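Local structure of Hpr(Ser) kinase (Coxiella burnetii, 3TQF) at residues W7-L12 with L20-A25; V13-G18 with N151-M156; L51-N56 with L124-P129. The protein probably acts as a bifunctional enzyme that uses ATP to phosphorylate a serine of the phosphocarrier protein HPr and also removes that phosphate. One frame throughout, in Å; residues are numbered along the deposited sequence.

Contact 1: W7-L12 with L20-A25; sequences WHANFL and LITGEA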
ATOM      1  N   TRP A   7      23.871  17.033   5.906  1.00 50.18           N
ATOM      2  CA  TRP A   7      23.869  15.606   5.609  1.00 48.16           C
ATOM      3  C   TRP A   7      22.773  15.322   4.590  1.00 46.26           C
ATOM      4  O   TRP A   7      21.641  15.761   4.765  1.00 45.20           O
ATOM      5  CB  TRP A   7      23.631  14.822   6.896  1.00 46.84           C
ATOM      6  CG  TRP A   7      23.687  13.339   6.756  1.00 45.34           C
ATOM      7  CD1 TRP A   7      22.687  12.526   6.330  1.00 43.41           C
ATOM      8  CD2 TRP A   7      24.791  12.484   7.071  1.00 46.27           C
ATOM      9  NE1 TRP A   7      23.098  11.215   6.348  1.00 43.17           N
ATOM     10  CE2 TRP A   7      24.389  11.163   6.800  1.00 45.00           C
ATOM     11  CE3 TRP A   7      26.082  12.708   7.546  1.00 48.46           C
ATOM     12  CZ2 TRP A   7      25.232  10.070   6.984  1.00 45.63           C
ATOM     13  CZ3 TRP A   7      26.916  11.624   7.731  1.00 49.40           C
ATOM     14  CH2 TRP A   7      26.488  10.321   7.450  1.00 47.89           C
ATOM     15  N   HIS A   8      23.112  14.598   3.526  1.00 46.15           N
ATOM     16  CA  HIS A   8      22.159  14.319   2.454  1.00 44.96           C
ATOM     17  C   HIS A   8      21.330  13.069   2.765  1.00 42.38           C
ATOM     18  O   HIS A   8      21.799  11.944   2.627  1.00 42.27           O
ATOM     19  CB  HIS A   8      22.881  14.187   1.105  1.00 46.68           C
ATOM     20  CG  HIS A   8      21.975  13.829  -0.032  1.00 46.14           C
ATOM     21  ND1 HIS A   8      20.669  14.257  -0.103  1.00 45.39           N
ATOM     22  CD2 HIS A   8      22.184  13.083  -1.140  1.00 47.11           C
ATOM     23  CE1 HIS A   8      20.111  13.783  -1.202  1.00 45.55           C
ATOM     24  NE2 HIS A   8      21.010  13.070  -1.851  1.00 46.32           N
ATOM     25  N   ALA A   9      20.090  13.284   3.183  1.00 40.66           N
ATOM     26  CA  ALA A   9      19.177  12.191   3.490  1.00 38.61           C
ATOM     27  C   ALA A   9      17.806  12.743   3.865  1.00 37.49           C
ATOM     28  O   ALA A   9      17.644  13.951   4.036  1.00 38.32           O
ATOM     29  CB  ALA A   9      19.731  11.340   4.631  1.00 38.12           C
ATOM     30  N   ASN A  10      16.822  11.857   3.978  1.00 35.79           N
ATOM     31  CA  ASN A  10      15.539  12.215   4.567  1.00 34.99           C
ATOM     32  C   ASN A  10      15.583  11.833   6.035  1.00 34.35           C
ATOM     33  O   ASN A  10      16.209  10.841   6.394  1.00 34.08           O
ATOM     34  CB  ASN A  10      14.383  11.501   3.868  1.00 34.17           C
ATOM     35  CG  ASN A  10      14.312  11.813   2.384  1.00 35.00           C
ATOM     36  OD1 ASN A  10      14.870  12.802   1.917  1.00 36.83           O
ATOM     37  ND2 ASN A  10      13.627  10.958   1.636  1.00 35.08           N
ATOM     38  N   PHE A  11      14.923  12.619   6.880  1.00 34.44           N
ATOM     39  CA  PHE A  11      14.948  12.398   8.320  1.00 34.14           C
ATOM     40  C   PHE A  11      13.530  12.376   8.854  1.00 33.67           C
ATOM     41  O   PHE A  11      12.811  13.365   8.762  1.00 34.14           O
ATOM     42  CB  PHE A  11      15.776  13.494   9.003  1.00 35.72           C
ATOM     43  CG  PHE A  11      16.128  13.206  10.438  1.00 35.46           C
ATOM     44  CD1 PHE A  11      16.499  11.938  10.851  1.00 34.79           C
ATOM     45  CD2 PHE A  11      16.130  14.227  11.370  1.00 37.25           C
ATOM     46  CE1 PHE A  11      16.836  11.687  12.171  1.00 35.66           C
ATOM     47  CE2 PHE A  11      16.469  13.987  12.696  1.00 38.22           C
ATOM     48  CZ  PHE A  11      16.821  12.713  13.096  1.00 37.37           C
ATOM     49  N   LEU A  12      13.136  11.228   9.397  1.00 32.94           N
ATOM     50  CA  LEU A  12      11.786  11.015   9.905  1.00 32.81           C
ATOM     51  C   LEU A  12      11.860  10.519  11.344  1.00 33.22           C
ATOM     52  O   LEU A  12      12.844   9.891  11.739  1.00 32.95           O
ATOM     53  CB  LEU A  12      11.066   9.975   9.046  1.00 31.78           C
ATOM     54  CG  LEU A  12      11.013  10.248   7.539  1.00 31.75           C
ATOM     55  CD1 LEU A  12      11.061   8.965   6.752  1.00 31.05           C
ATOM     56  CD2 LEU A  12       9.771  11.050   7.186  1.00 32.98           C
ATOM     57  N   LEU A  20      17.278   8.144   9.517  1.00 33.42           N
ATOM     58  CA  LEU A  20      17.809   8.731   8.287  1.00 33.80           C
ATOM     59  C   LEU A  20      17.608   7.759   7.125  1.00 33.29           C
ATOM     60  O   LEU A  20      17.999   6.604   7.226  1.00 33.57           O
ATOM     61  CB  LEU A  20      19.308   9.007   8.442  1.00 35.21           C
ATOM     62  CG  LEU A  20      19.761   9.971   9.542  1.00 36.06           C
ATOM     63  CD1 LEU A  20      21.269   9.934   9.695  1.00 36.94           C
ATOM     64  CD2 LEU A  20      19.300  11.378   9.235  1.00 36.23           C
ATOM     65  N   ILE A  21      17.009   8.221   6.028  1.00 33.12           N
ATOM     66  CA  ILE A  21      16.808   7.379   4.837  1.00 32.89           C
ATOM     67  C   ILE A  21      17.657   7.853   3.658  1.00 34.01           C
ATOM     68  O   ILE A  21      17.622   9.023   3.286  1.00 34.26           O
ATOM     69  CB  ILE A  21      15.353   7.362   4.369  1.00 32.08           C
ATOM     70  CG1 ILE A  21      14.404   6.995   5.513  1.00 31.54           C
ATOM     71  CG2 ILE A  21      15.197   6.367   3.243  1.00 32.17           C
ATOM     72  CD1 ILE A  21      14.298   5.524   5.751  1.00 31.89           C
ATOM     73  N   THR A  22      18.385   6.910   3.063  1.00 34.88           N
ATOM     74  CA  THR A  22      19.354   7.175   2.005  1.00 36.49           C
ATOM     75  C   THR A  22      19.153   6.190   0.853  1.00 37.04           C
ATOM     76  O   THR A  22      18.537   5.139   1.029  1.00 36.33           O
ATOM     77  CB  THR A  22      20.795   7.069   2.581  1.00 37.82           C
ATOM     78  OG1 THR A  22      21.332   8.385   2.768  1.00 38.90           O
ATOM     79  CG2 THR A  22      21.727   6.281   1.669  1.00 39.81           C
ATOM     80  N   GLY A  23      19.663   6.534  -0.325  1.00 38.63           N
ATOM     81  CA  GLY A  23      19.588   5.646  -1.483  1.00 39.76           C
ATOM     82  C   GLY A  23      19.850   6.367  -2.791  1.00 41.60           C
ATOM     83  O   GLY A  23      20.011   7.590  -2.814  1.00 41.83           O
ATOM     84  N   GLU A  24      19.881   5.608  -3.883  1.00 43.28           N
ATOM     85  CA  GLU A  24      20.064   6.179  -5.219  1.00 45.45           C
ATOM     86  C   GLU A  24      18.920   7.112  -5.569  1.00 44.67           C
ATOM     87  O   GLU A  24      17.881   7.123  -4.898  1.00 42.78           O
ATOM     88  CB  GLU A  24      20.146   5.080  -6.280  1.00 47.45           C
ATOM     89  CG  GLU A  24      21.378   4.203  -6.180  1.00 49.85           C
ATOM     90  CD  GLU A  24      21.424   3.132  -7.257  1.00 53.24           C
ATOM     91  OE1 GLU A  24      21.028   3.424  -8.408  1.00 55.24           O
ATOM     92  OE2 GLU A  24      21.863   1.999  -6.955  1.00 54.77           O
ATOM     93  N   ALA A  25      19.112   7.892  -6.630  1.00 46.61           N
ATOM     94  CA  ALA A  25      18.088   8.826  -7.090  1.00 46.37           C
ATOM     95  C   ALA A  25      16.927   8.081  -7.750  1.00 46.31           C
ATOM     96  O   ALA A  25      17.119   7.037  -8.381  1.00 47.42           O
ATOM     97  CB  ALA A  25      18.683   9.837  -8.053  1.00 48.70           C
TER

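Contact 2: V13-G18 with N151-M156; sequences VIDKMG and NHRLKM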
ATOM      1  N   VAL A  13      10.823  10.807  12.127  1.00 33.98           N
ATOM      2  CA  VAL A  13      10.668  10.184  13.430  1.00 34.50           C
ATOM      3  C   VAL A  13       9.701   9.018  13.259  1.00 33.98           C
ATOM      4  O   VAL A  13       8.562   9.213  12.824  1.00 34.13           O
ATOM      5  CB  VAL A  13      10.150  11.170  14.487  1.00 36.21           C
ATOM      6  CG1 VAL A  13      10.007  10.472  15.837  1.00 36.73           C
ATOM      7  CG2 VAL A  13      11.091  12.363  14.603  1.00 36.87           C
ATOM      8  N   ILE A  14      10.178   7.809  13.569  1.00 33.51           N
ATOM      9  CA  ILE A  14       9.401   6.585  13.442  1.00 33.23           C
ATOM     10  C   ILE A  14       9.503   5.780  14.726  1.00 34.31           C
ATOM     11  O   ILE A  14      10.586   5.332  15.093  1.00 34.18           O
ATOM     12  CB  ILE A  14       9.919   5.696  12.307  1.00 32.22           C
ATOM     13  CG1 ILE A  14       9.985   6.471  10.988  1.00 31.91           C
ATOM     14  CG2 ILE A  14       9.034   4.469  12.162  1.00 32.15           C
ATOM     15  CD1 ILE A  14      10.636   5.689   9.842  1.00 30.86           C
ATOM     16  N   ASP A  15       8.370   5.595  15.400  1.00 35.76           N
ATOM     17  CA  ASP A  15       8.304   4.854  16.658  1.00 37.03           C
ATOM     18  C   ASP A  15       9.322   5.394  17.662  1.00 37.84           C
ATOM     19  O   ASP A  15      10.063   4.632  18.269  1.00 38.56           O
ATOM     20  CB  ASP A  15       8.523   3.355  16.397  1.00 36.77           C
ATOM     21  CG  ASP A  15       8.199   2.487  17.606  1.00 38.77           C
ATOM     22  OD1 ASP A  15       7.370   2.900  18.446  1.00 41.52           O
ATOM     23  OD2 ASP A  15       8.779   1.387  17.717  1.00 39.13           O
ATOM     24  N   LYS A  16       9.354   6.716  17.811  1.00 38.41           N
ATOM     25  CA  LYS A  16      10.294   7.420  18.708  1.00 39.61           C
ATOM     26  C   LYS A  16      11.749   7.474  18.204  1.00 38.61           C
ATOM     27  O   LYS A  16      12.580   8.137  18.823  1.00 39.64           O
ATOM     28  CB  LYS A  16      10.276   6.834  20.131  1.00 41.36           C
ATOM     29  CG  LYS A  16       8.900   6.715  20.788  1.00 43.31           C
ATOM     30  CD  LYS A  16       8.518   7.955  21.598  1.00 46.60           C
ATOM     31  CE  LYS A  16       7.854   7.596  22.941  1.00 49.53           C
ATOM     32  NZ  LYS A  16       6.831   6.513  22.834  1.00 49.91           N
HETATM   33  N   MSE A  17      12.050   6.795  17.098  1.00 36.87           N
HETATM   34  CA  MSE A  17      13.403   6.736  16.549  1.00 36.46           C
HETATM   35  C   MSE A  17      13.588   7.732  15.404  1.00 35.63           C
HETATM   36  O   MSE A  17      12.883   7.675  14.399  1.00 34.93           O
HETATM   37  CB  MSE A  17      13.693   5.342  15.985  1.00 35.89           C
HETATM   38  CG  MSE A  17      13.392   4.169  16.901  1.00 37.35           C
HETATM   39 SE   MSE A  17      14.884   3.734  18.047  1.00 40.48          SE
HETATM   40  CE  MSE A  17      14.541   5.015  19.476  1.00 41.80           C
ATOM     41  N   GLY A  18      14.549   8.636  15.547  1.00 36.19           N
ATOM     42  CA  GLY A  18      15.002   9.459  14.432  1.00 35.58           C
ATOM     43  C   GLY A  18      15.729   8.602  13.414  1.00 34.36           C
ATOM     44  O   GLY A  18      16.791   8.061  13.701  1.00 34.57           O
ATOM     45  N   ASN A 151      11.462  -3.089  15.159  1.00 36.56           N
ATOM     46  CA  ASN A 151      12.351  -4.185  15.543  1.00 38.13           C
ATOM     47  C   ASN A 151      13.670  -3.664  16.071  1.00 38.55           C
ATOM     48  O   ASN A 151      14.220  -4.212  17.026  1.00 40.14           O
ATOM     49  CB  ASN A 151      12.619  -5.132  14.360  1.00 38.42           C
ATOM     50  CG  ASN A 151      11.753  -6.375  14.393  1.00 39.60           C
ATOM     51  OD1 ASN A 151      10.693  -6.396  15.011  1.00 40.17           O
ATOM     52  ND2 ASN A 151      12.208  -7.424  13.729  1.00 40.86           N
ATOM     53  N   HIS A 152      14.178  -2.609  15.442  1.00 37.72           N
ATOM     54  CA  HIS A 152      15.429  -1.999  15.875  1.00 38.36           C
ATOM     55  C   HIS A 152      15.307  -1.434  17.292  1.00 39.41           C
ATOM     56  O   HIS A 152      16.196  -1.632  18.119  1.00 40.60           O
ATOM     57  CB  HIS A 152      15.876  -0.903  14.902  1.00 37.12           C
ATOM     58  CG  HIS A 152      17.102  -0.176  15.350  1.00 37.57           C
ATOM     59  ND1 HIS A 152      18.370  -0.686  15.181  1.00 38.96           N
ATOM     60  CD2 HIS A 152      17.253   1.005  15.993  1.00 37.56           C
ATOM     61  CE1 HIS A 152      19.251   0.156  15.693  1.00 39.84           C
ATOM     62  NE2 HIS A 152      18.598   1.191  16.191  1.00 39.05           N
ATOM     63  N   ARG A 153      14.207  -0.739  17.565  1.00 39.31           N
ATOM     64  CA  ARG A 153      13.979  -0.161  18.882  1.00 40.86           C
ATOM     65  C   ARG A 153      13.894  -1.237  19.957  1.00 42.94           C
ATOM     66  O   ARG A 153      14.442  -1.069  21.046  1.00 44.58           O
ATOM     67  CB  ARG A 153      12.706   0.682  18.887  1.00 40.57           C
ATOM     68  CG  ARG A 153      12.304   1.183  20.266  1.00 42.61           C
ATOM     69  CD  ARG A 153      11.520   2.470  20.178  1.00 43.36           C
ATOM     70  NE  ARG A 153      10.906   2.798  21.461  1.00 46.23           N
ATOM     71  CZ  ARG A 153       9.654   2.513  21.813  1.00 47.78           C
ATOM     72  NH1 ARG A 153       8.826   1.890  20.979  1.00 47.34           N
ATOM     73  NH2 ARG A 153       9.223   2.865  23.018  1.00 50.44           N
ATOM     74  N   LEU A 154      13.207  -2.335  19.658  1.00 43.41           N
ATOM     75  CA  LEU A 154      13.165  -3.465  20.580  1.00 45.61           C
ATOM     76  C   LEU A 154      14.565  -4.030  20.813  1.00 46.92           C
ATOM     77  O   LEU A 154      14.928  -4.357  21.940  1.00 48.74           O
ATOM     78  CB  LEU A 154      12.232  -4.562  20.063  1.00 45.80           C
ATOM     79  CG  LEU A 154      10.738  -4.256  20.139  1.00 45.76           C
ATOM     80  CD1 LEU A 154       9.944  -5.378  19.498  1.00 46.39           C
ATOM     81  CD2 LEU A 154      10.302  -4.046  21.581  1.00 47.74           C
ATOM     82  N   LYS A 155      15.350  -4.126  19.746  1.00 46.51           N
ATOM     83  CA  LYS A 155      16.712  -4.652  19.834  1.00 48.28           C
ATOM     84  C   LYS A 155      17.632  -3.767  20.688  1.00 49.11           C
ATOM     85  O   LYS A 155      18.412  -4.272  21.492  1.00 50.92           O
ATOM     86  CB  LYS A 155      17.300  -4.838  18.431  1.00 47.57           C
ATOM     87  CG  LYS A 155      18.689  -5.457  18.435  1.00 50.41           C
ATOM     88  CD  LYS A 155      19.017  -6.176  17.131  1.00 51.99           C
ATOM     89  CE  LYS A 155      20.321  -6.975  17.265  1.00 55.31           C
ATOM     90  NZ  LYS A 155      20.525  -7.947  16.143  1.00 57.02           N
HETATM   91  N   MSE A 156      17.530  -2.450  20.515  1.00 48.22           N
HETATM   92  CA  MSE A 156      18.314  -1.503  21.305  1.00 49.40           C
HETATM   93  C   MSE A 156      17.891  -1.526  22.763  1.00 51.03           C
HETATM   94  O   MSE A 156      18.730  -1.404  23.650  1.00 53.07           O
HETATM   95  CB  MSE A 156      18.180  -0.077  20.757  1.00 48.21           C
HETATM   96  CG  MSE A 156      18.852   0.167  19.402  1.00 48.04           C
HETATM   97 SE   MSE A 156      20.719  -0.432  19.273  1.00 52.32          SE
HETATM   98  CE  MSE A 156      20.419  -2.183  18.473  1.00 52.30           C
TER

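Contact 3: L51-N56 with L124-P129; sequences LKQENN and LGINVP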
ATOM      1  N   LEU A  51      23.006  18.938  11.122  1.00 53.56           N
ATOM      2  CA  LEU A  51      23.392  18.079  12.235  1.00 53.25           C
ATOM      3  C   LEU A  51      24.195  18.867  13.263  1.00 56.32           C
ATOM      4  O   LEU A  51      24.903  19.811  12.915  1.00 58.69           O
ATOM      5  CB  LEU A  51      24.234  16.902  11.732  1.00 52.44           C
ATOM      6  CG  LEU A  51      23.596  15.900  10.765  1.00 49.87           C
ATOM      7  CD1 LEU A  51      24.640  14.888  10.332  1.00 50.06           C
ATOM      8  CD2 LEU A  51      22.397  15.190  11.377  1.00 47.63           C
ATOM      9  N   LYS A  52      24.087  18.472  14.530  1.00 56.57           N
ATOM     10  CA  LYS A  52      24.889  19.067  15.600  1.00 59.76           C
ATOM     11  C   LYS A  52      24.962  18.150  16.820  1.00 59.54           C
ATOM     12  O   LYS A  52      24.144  17.245  16.972  1.00 56.97           O
ATOM     13  CB  LYS A  52      24.322  20.430  16.011  1.00 61.85           C
ATOM     14  CG  LYS A  52      22.910  20.369  16.586  1.00 61.21           C
ATOM     15  CD  LYS A  52      22.407  21.744  17.019  1.00 64.46           C
ATOM     16  CE  LYS A  52      20.933  21.688  17.433  1.00 63.61           C
ATOM     17  NZ  LYS A  52      20.440  22.994  17.952  1.00 67.01           N
ATOM     18  N   GLN A  53      25.945  18.399  17.681  1.00 62.49           N
ATOM     19  CA  GLN A  53      26.098  17.652  18.928  1.00 63.17           C
ATOM     20  C   GLN A  53      25.713  18.504  20.135  1.00 65.80           C
ATOM     21  O   GLN A  53      26.283  19.575  20.356  1.00 68.89           O
ATOM     22  CB  GLN A  53      27.532  17.147  19.082  1.00 64.92           C
ATOM     23  CG  GLN A  53      27.710  15.700  18.678  1.00 62.94           C
ATOM     24  CD  GLN A  53      29.149  15.242  18.768  1.00 65.55           C
ATOM     25  OE1 GLN A  53      29.877  15.600  19.698  1.00 68.71           O
ATOM     26  NE2 GLN A  53      29.571  14.442  17.796  1.00 64.69           N
ATOM     27  N   GLU A  54      24.743  18.019  20.911  1.00 64.94           N
ATOM     28  CA  GLU A  54      24.305  18.691  22.139  1.00 67.60           C
ATOM     29  C   GLU A  54      24.025  17.673  23.244  1.00 67.47           C
ATOM     30  O   GLU A  54      23.083  16.882  23.137  1.00 65.12           O
ATOM     31  CB  GLU A  54      23.046  19.517  21.874  1.00 67.10           C
ATOM     32  CG  GLU A  54      23.283  20.753  21.021  1.00 68.84           C
ATOM     33  CD  GLU A  54      22.065  21.667  20.945  1.00 69.68           C
ATOM     34  OE1 GLU A  54      20.929  21.150  20.841  1.00 67.39           O
ATOM     35  OE2 GLU A  54      22.249  22.904  20.984  1.00 72.76           O
ATOM     36  N   ASN A  55      24.847  17.695  24.294  1.00 70.48           N
ATOM     37  CA  ASN A  55      24.690  16.804  25.456  1.00 71.06           C
ATOM     38  C   ASN A  55      24.867  15.322  25.103  1.00 68.28           C
ATOM     39  O   ASN A  55      24.044  14.482  25.486  1.00 66.93           O
ATOM     40  CB  ASN A  55      23.327  17.023  26.134  1.00 71.13           C
ATOM     41  CG  ASN A  55      23.059  18.485  26.457  1.00 74.42           C
ATOM     42  OD1 ASN A  55      23.831  19.134  27.175  1.00 78.08           O
ATOM     43  ND2 ASN A  55      21.953  19.010  25.932  1.00 73.08           N
ATOM     44  N   ASN A  56      25.945  15.013  24.382  1.00 67.80           N
ATOM     45  CA  ASN A  56      26.202  13.655  23.886  1.00 65.41           C
ATOM     46  C   ASN A  56      25.017  13.089  23.085  1.00 61.31           C
ATOM     47  O   ASN A  56      24.670  11.908  23.203  1.00 59.83           O
ATOM     48  CB  ASN A  56      26.591  12.719  25.040  1.00 67.03           C
ATOM     49  CG  ASN A  56      27.854  13.171  25.761  1.00 71.71           C
ATOM     50  OD1 ASN A  56      28.886  13.416  25.132  1.00 73.59           O
ATOM     51  ND2 ASN A  56      27.777  13.281  27.085  1.00 74.79           N
ATOM     52  N   LEU A 124      29.551  12.670  12.448  1.00 52.80           N
ATOM     53  CA  LEU A 124      30.243  13.567  13.371  1.00 55.57           C
ATOM     54  C   LEU A 124      30.865  12.805  14.538  1.00 56.73           C
ATOM     55  O   LEU A 124      30.746  13.213  15.691  1.00 57.79           O
ATOM     56  CB  LEU A 124      29.298  14.660  13.881  1.00 55.14           C
ATOM     57  CG  LEU A 124      28.697  15.561  12.800  1.00 54.43           C
ATOM     58  CD1 LEU A 124      27.763  16.594  13.421  1.00 54.31           C
ATOM     59  CD2 LEU A 124      29.800  16.235  12.001  1.00 56.62           C
ATOM     60  N   GLY A 125      31.518  11.688  14.222  1.00 56.86           N
ATOM     61  CA  GLY A 125      32.240  10.894  15.210  1.00 58.38           C
ATOM     62  C   GLY A 125      31.380  10.034  16.113  1.00 56.40           C
ATOM     63  O   GLY A 125      31.885   9.457  17.073  1.00 58.13           O
ATOM     64  N   ILE A 126      30.087   9.939  15.821  1.00 53.16           N
ATOM     65  CA  ILE A 126      29.174   9.128  16.617  1.00 51.36           C
ATOM     66  C   ILE A 126      28.751   7.900  15.811  1.00 49.17           C
ATOM     67  O   ILE A 126      28.454   8.006  14.627  1.00 47.85           O
ATOM     68  CB  ILE A 126      27.946   9.953  17.063  1.00 49.98           C
ATOM     69  CG1 ILE A 126      28.379  10.980  18.115  1.00 53.04           C
ATOM     70  CG2 ILE A 126      26.851   9.054  17.618  1.00 47.58           C
ATOM     71  CD1 ILE A 126      27.240  11.775  18.716  1.00 53.36           C
ATOM     72  N   ASN A 127      28.753   6.739  16.460  1.00 49.15           N
ATOM     73  CA  ASN A 127      28.357   5.496  15.820  1.00 47.57           C
ATOM     74  C   ASN A 127      26.854   5.414  15.742  1.00 44.90           C
ATOM     75  O   ASN A 127      26.191   5.251  16.764  1.00 44.92           O
ATOM     76  CB  ASN A 127      28.876   4.284  16.596  1.00 49.05           C
ATOM     77  CG  ASN A 127      30.376   4.132  16.506  1.00 52.16           C
ATOM     78  OD1 ASN A 127      31.048   4.913  15.836  1.00 53.61           O
ATOM     79  ND2 ASN A 127      30.913   3.123  17.183  1.00 53.72           N
ATOM     80  N   VAL A 128      26.319   5.534  14.532  1.00 43.15           N
ATOM     81  CA  VAL A 128      24.903   5.332  14.294  1.00 40.65           C
ATOM     82  C   VAL A 128      24.722   3.981  13.597  1.00 40.07           C
ATOM     83  O   VAL A 128      25.348   3.726  12.568  1.00 40.56           O
ATOM     84  CB  VAL A 128      24.324   6.453  13.423  1.00 39.49           C
ATOM     85  CG1 VAL A 128      22.858   6.181  13.111  1.00 37.29           C
ATOM     86  CG2 VAL A 128      24.493   7.797  14.119  1.00 40.22           C
ATOM     87  N   PRO A 129      23.886   3.096  14.169  1.00 39.31           N
ATOM     88  CA  PRO A 129      23.614   1.825  13.504  1.00 38.91           C
ATOM     89  C   PRO A 129      23.032   2.040  12.115  1.00 37.56           C
ATOM     90  O   PRO A 129      22.246   2.965  11.912  1.00 36.18           O
ATOM     91  CB  PRO A 129      22.584   1.152  14.416  1.00 38.26           C
ATOM     92  CG  PRO A 129      22.742   1.800  15.741  1.00 38.98           C
ATOM     93  CD  PRO A 129      23.282   3.171  15.512  1.00 39.28           C
TER

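Contact 1: W7-L12 with L20-A25
With CG anti to its carbonyl carbon (chi1 -61°), Leu20 sends its two methyls to different aromatic partners on the neighbouring segment. Phe11 turns its ring to meet one of them by placing CG anti to the backbone N (chi1 -167°). The two side chains cross obliquely on the same face of the sheet, and Phe11 CD1 lies 3.3 Å from Leu20 CD2. The other methyl, Leu20 CD1, packs 4.0 Å from Trp7 NE1, with the leucine and tryptophan side chains roughly perpendicular. Ala9 contributes to this side as well, its CB coming within 4.5 Å of Leu20 CB and also lying beside Thr22.

Phe11 and Leu20 belong to the hairpin of strands 10-14 and 17-23, while Trp7 and Ala9 come from strand 5-8 and the link that follows it. Residues 10-12 and 20-23 run antiparallel, their directions 151° apart. Asn10 and Ile21 are the hydrogen-bonded pair: Asn10 N donates to Ile21 O (3.0 Å) and Ile21 N to Asn10 O (2.8 Å). Asn10 O also receives a CA-H contact from Leu20. Phe11 and Leu20 form the adjoining non-hydrogen-bonded pair. On the reverse face, Ile21 lies near Asn10, and its CG1 meets Leu12 CD1 at 4.1 Å. Helix 29-38 packs against Asn10 and Leu12 there, while Ile49 of strand 48-53 and Val95 of strand 92-102 pack on Phe11 and Leu20.

The chemistry therefore divides by face. One face is an apolar cluster, whereas the other carries a buried amide, Asn10, whose OD1 accepts a hydrogen bond from the backbone N of Asp47. That amide side chain is about 5 Å from a bound phosphate ion, and strand 17-23 leads into a glycine- and lysine-containing loop resembling a P-loop. Asn10 thus borders what is probably the nucleotide-phosphate pocket.

Contact 2: V13-G18 with N151-M156
Asp15 and Arg153 supply the charged part of the contact. Asp15 OD1 forms a salt bridge with Arg153 NH1 at 3.1 Å, and the same nitrogen makes a weak hydrogen bond to Asp15 OD2 at 3.3 Å. The carboxylate and guanidinium planes stand 89° apart, so one nitrogen serves both oxygens and the groups do not pair side by side. Arg153 reaches across from the helix with an extended chain, CG being anti to the backbone N (chi1 173°), and its NE is engaged in a second salt bridge with Glu157. Lys16 adds aliphatic cover, its CG lying over one face of the guanidinium.

The apolar part belongs to Met17, present as selenomethionine. Its chain bends at chi2 and chi3, and SE comes to 3.8 Å from Arg153 CB while CE packs 4.0 Å from Arg153 CD. The selenium also approaches the edge of the His152 ring, 4.2 Å from CD2; the ring's ND1 is hydrogen-bonded to the hydroxyl of Tyr118.

The contact joins the type I' turn Ile14-Met17, which closes the hairpin of strands 10-14 and 17-23, to the long helix 141-165. Val149, one turn before Arg153, packs on Ile14 and Met17; His152 rests on Leu97 of strand 92-102, and Leu154 meets Leu83 of a second subunit.

Contact 3: L51-N56 with L124-P129
Leu124, Gln53 and Ile126 bring two beta hairpins of the mixed sheet together at their ends. Leu124 belongs to the two-residue turn between strands 117-123 and 126-134, and Gln53 closes strand 48-53 just before its own turn into strand 58-61. Both hairpins are part of the HPr kinase/phosphatase catalytic domain, whose fold is akin to that of PEP carboxykinase.

Leu124 loses the largest area here. Its backbone has positive phi, as does that of Gly125 beside it, and in this tight reversal the Leu124 side chain points toward the neighbouring hairpin. The CD1 methyl settles 3.9 Å from Leu51 CB, while CB lies 3.9 Å from Gln53 NE2. Leu58 and Gln5 lie against the same side chain.

Gln53 is extended beyond CG and brings its carboxamide to both Leu124 and Ile126. Gln53 NE2 lies 2.7 Å from Leu124 O, but the angle is too poor for this polar approach to count as a hydrogen bond. The residue is exposed, and no hydrogen bond links the two segments.

Ile126, the first residue of its strand, meets Gln53 from the opposite direction. Its CG1 is anti to the carbonyl carbon (chi1 -71°), which carries CD1 toward the glutamine, and Leu58 of strand 58-61 packs on it as well. The contact is thus surface packing between the hairpin ends, with the buried Leu51 on its inner side against Ile123 and Trp7. The Ile126 CD1 methyl sits 4.0 Å from Gln53 CG and 3.7 Å from Gln53 NE2.

Overall arrangement
From the N terminus, contact 1 closes first, over a short loop, pairing the strands of the hairpin 10-14 and 17-23. Contact 2 begins inside that loop, at the hairpin turn, and ends on helix 141-165, so the two cross along the chain. Contact 3 opens after contact 1 has closed and is nested within the long loop of contact 2; it joins the ends of two further hairpins of the same sheet. The centres are about 17 Å apart in every pair, yet all three touch: Phe11 packs on Gly18, Trp7 on Leu51, and His152 on Pro129. Together they tie the early hairpin, the turn ends of the 48-61 and 117-134 hairpins and the C-terminal helix into one domain.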